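Local atomic coordinates of B-agarase (Agarivorans gilvus, PDB entry 5Z6P), a protein that is an agarase of glycoside hydrolase family 50, an enzyme that hydrolyses the glycosidic linkages of agarose. Residues Leu219-Arg225 with Ala362-Trp366. Sequence-based numbering, arbitrary orientation.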
loop_
_atom_site.group_PDB
_atom_site.type_symbol
_atom_site.label_atom_id
_atom_site.label_comp_id
_atom_site.label_asym_id
_atom_site.label_seq_id
_atom_site.Cartn_x
_atom_site.Cartn_y
_atom_site.Cartn_z
ATOM N N LEU A 219 -26.328 -5.753 5.474
ATOM C CA LEU A 219 -25.221 -6.592 5.906
ATOM C C LEU A 219 -25.405 -7.179 7.303
ATOM O O LEU A 219 -24.466 -7.719 7.883
ATOM C CB LEU A 219 -23.917 -5.790 5.840
ATOM C CG LEU A 219 -23.550 -5.229 4.460
ATOM C CD1 LEU A 219 -22.282 -4.421 4.533
ATOM C CD2 LEU A 219 -23.385 -6.354 3.465
ATOM N N SER A 220 -26.616 -7.079 7.836
ATOM C CA SER A 220 -26.914 -7.646 9.139
ATOM C C SER A 220 -26.538 -9.116 9.181
ATOM O O SER A 220 -26.917 -9.896 8.310
ATOM C CB SER A 220 -28.399 -7.464 9.475
ATOM O OG SER A 220 -28.749 -8.180 10.642
ATOM N N GLY A 221 -25.764 -9.485 10.189
ATOM C CA GLY A 221 -25.357 -10.868 10.371
ATOM C C GLY A 221 -24.428 -11.443 9.313
ATOM O O GLY A 221 -24.376 -12.659 9.148
ATOM N N ILE A 222 -23.694 -10.586 8.603
ATOM C CA ILE A 222 -22.798 -11.052 7.533
ATOM C C ILE A 222 -21.498 -11.684 8.051
ATOM O O ILE A 222 -20.811 -12.382 7.302
ATOM C CB ILE A 222 -22.427 -9.899 6.553
ATOM C CG1 ILE A 222 -21.765 -10.424 5.273
ATOM C CG2 ILE A 222 -21.487 -8.954 7.198
ATOM C CD1 ILE A 222 -22.705 -10.672 4.155
ATOM N N ILE A 223 -21.151 -11.445 9.314
ATOM C CA ILE A 223 -19.926 -12.015 9.888
ATOM C C ILE A 223 -20.211 -13.146 10.877
ATOM O O ILE A 223 -20.987 -12.973 11.812
ATOM C CB ILE A 223 -19.072 -10.937 10.616
ATOM C CG1 ILE A 223 -18.827 -9.710 9.726
ATOM C CG2 ILE A 223 -17.762 -11.541 11.096
ATOM C CD1 ILE A 223 -18.069 -9.999 8.430
ATOM N N ASP A 224 -19.579 -14.303 10.683
ATOM C CA ASP A 224 -19.798 -15.431 11.587
ATOM C C ASP A 224 -18.889 -15.333 12.804
ATOM O O ASP A 224 -18.184 -14.342 12.976
ATOM C CB ASP A 224 -19.618 -16.782 10.866
ATOM C CG ASP A 224 -18.190 -17.052 10.413
ATOM O OD1 ASP A 224 -17.232 -16.497 10.974
ATOM O OD2 ASP A 224 -18.026 -17.875 9.495
ATOM N N ARG A 225 -18.894 -16.364 13.644
ATOM C CA ARG A 225 -18.175 -16.282 14.907
ATOM C C ARG A 225 -16.659 -16.375 14.760
ATOM O O ARG A 225 -15.934 -16.139 15.716
ATOM C CB ARG A 225 -18.663 -17.358 15.867
ATOM C CG ARG A 225 -18.308 -18.780 15.520
ATOM C CD ARG A 225 -19.125 -19.706 16.431
ATOM N NE ARG A 225 -18.748 -21.108 16.311
ATOM C CZ ARG A 225 -19.353 -21.979 15.516
ATOM N NH1 ARG A 225 -20.367 -21.593 14.759
ATOM N NH2 ARG A 225 -18.939 -23.239 15.477
ATOM N N ALA A 362 -24.812 -4.962 14.360
ATOM C CA ALA A 362 -25.725 -5.967 13.813
ATOM C C ALA A 362 -25.077 -6.823 12.709
ATOM O O ALA A 362 -25.642 -7.831 12.282
ATOM C CB ALA A 362 -26.974 -5.306 13.292
ATOM N N MET A 363 -23.886 -6.442 12.250
ATOM C CA MET A 363 -23.197 -7.274 11.255
ATOM C C MET A 363 -22.665 -8.561 11.875
ATOM O O MET A 363 -22.480 -9.563 11.185
ATOM C CB MET A 363 -22.041 -6.513 10.597
ATOM C CG MET A 363 -22.439 -5.411 9.634
ATOM S SD MET A 363 -20.990 -4.514 8.998
ATOM C CE MET A 363 -20.295 -5.727 7.893
ATOM N N TYR A 364 -22.402 -8.528 13.177
ATOM C CA TYR A 364 -21.790 -9.673 13.837
ATOM C C TYR A 364 -22.823 -10.666 14.359
ATOM O O TYR A 364 -23.685 -10.325 15.170
ATOM C CB TYR A 364 -20.872 -9.211 14.978
ATOM C CG TYR A 364 -19.812 -8.235 14.524
ATOM C CD1 TYR A 364 -18.673 -8.676 13.859
ATOM C CD2 TYR A 364 -19.959 -6.869 14.737
ATOM C CE1 TYR A 364 -17.703 -7.786 13.434
ATOM C CE2 TYR A 364 -18.994 -5.964 14.300
ATOM C CZ TYR A 364 -17.872 -6.432 13.649
ATOM O OH TYR A 364 -16.909 -5.545 13.227
ATOM N N GLN A 365 -22.730 -11.895 13.871
ATOM C CA GLN A 365 -23.532 -12.994 14.384
ATOM C C GLN A 365 -23.110 -13.369 15.802
ATOM O O GLN A 365 -23.934 -13.782 16.605
ATOM C CB GLN A 365 -23.418 -14.219 13.480
ATOM C CG GLN A 365 -24.104 -14.109 12.143
ATOM C CD GLN A 365 -23.981 -15.388 11.327
ATOM O OE1 GLN A 365 -23.049 -16.173 11.504
ATOM N NE2 GLN A 365 -24.917 -15.599 10.426
ATOM N N TRP A 366 -21.819 -13.247 16.096
ATOM C CA TRP A 366 -21.314 -13.553 17.428
ATOM C C TRP A 366 -20.241 -12.586 17.914
ATOM O O TRP A 366 -19.277 -12.288 17.212
ATOM C CB TRP A 366 -20.757 -14.968 17.472
ATOM C CG TRP A 366 -20.154 -15.340 18.790
ATOM C CD1 TRP A 366 -20.808 -15.865 19.869
ATOM C CD2 TRP A 366 -18.774 -15.239 19.169
ATOM N NE1 TRP A 366 -19.923 -16.086 20.894
ATOM C CE2 TRP A 366 -18.668 -15.709 20.491
ATOM C CE3 TRP A 366 -17.617 -14.784 18.523
ATOM C CZ2 TRP A 366 -17.455 -15.744 21.177
ATOM C CZ3 TRP A 366 -16.422 -14.824 19.202
ATOM C CH2 TRP A 366 -16.351 -15.300 20.519
HETATM O O HOH W 1 -19.583 -12.344 14.361
HETATM O O HOH W 2 -21.790 -17.937 13.563
#
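M363 lies alongside L219 and I222, its side chain running the same way as theirs. Its CG lies next to the backbone N and opposite the carbonyl carbon (chi1 -72°), and the chain then bends at chi3. That bend brings CE against I222 CG2 at 3.5 Å, while M363 CG rests 3.5 Å from L219 O. All three side chains are buried. I223 and Y364 pair in a similar way, side by side. I223 CB is 4.0 Å from Y364 CD1, and the ring is oblique to it. The Y364 hydroxyl reaches past the contact and is hydrogen-bonded to I316 O and T723 OG1. Two loops meet here, one after strand 199-210 and the other after helix 353-361. They run parallel and share a single beta bridge, between I223 and Y364. I223 holds the partner chain through both of its backbone polar atoms: its N donates to M363 O at 3.0 Å, and its O accepts from Q365 N at 2.9 Å. A type II turn, L219 to I222, precedes the bridge and presents G221 N to A362 O at 2.7 Å, on a lone pair in the carbonyl plane. The outer part of the Q365 chain is stretched out and lies across the other chain. Its NE2 comes near G221 O without forming a hydrogen bond, and OE1 lies against D224 CA at 3.3 Å. Water 2 donates to this OE1 and accepts a weak bond from R225 N. Water 1 accepts from W366 N and is also bonded to D224 O. It also lies in plane at the edge of the Y364 ring. At the far end, W366 CB packs on R225 CB at 3.6 Å. R225 O approaches the indole obliquely, nearest CE3, and is bonded to R404 NH1. R225 NH2 turns from the contact to a salt bridge with E241 OE1.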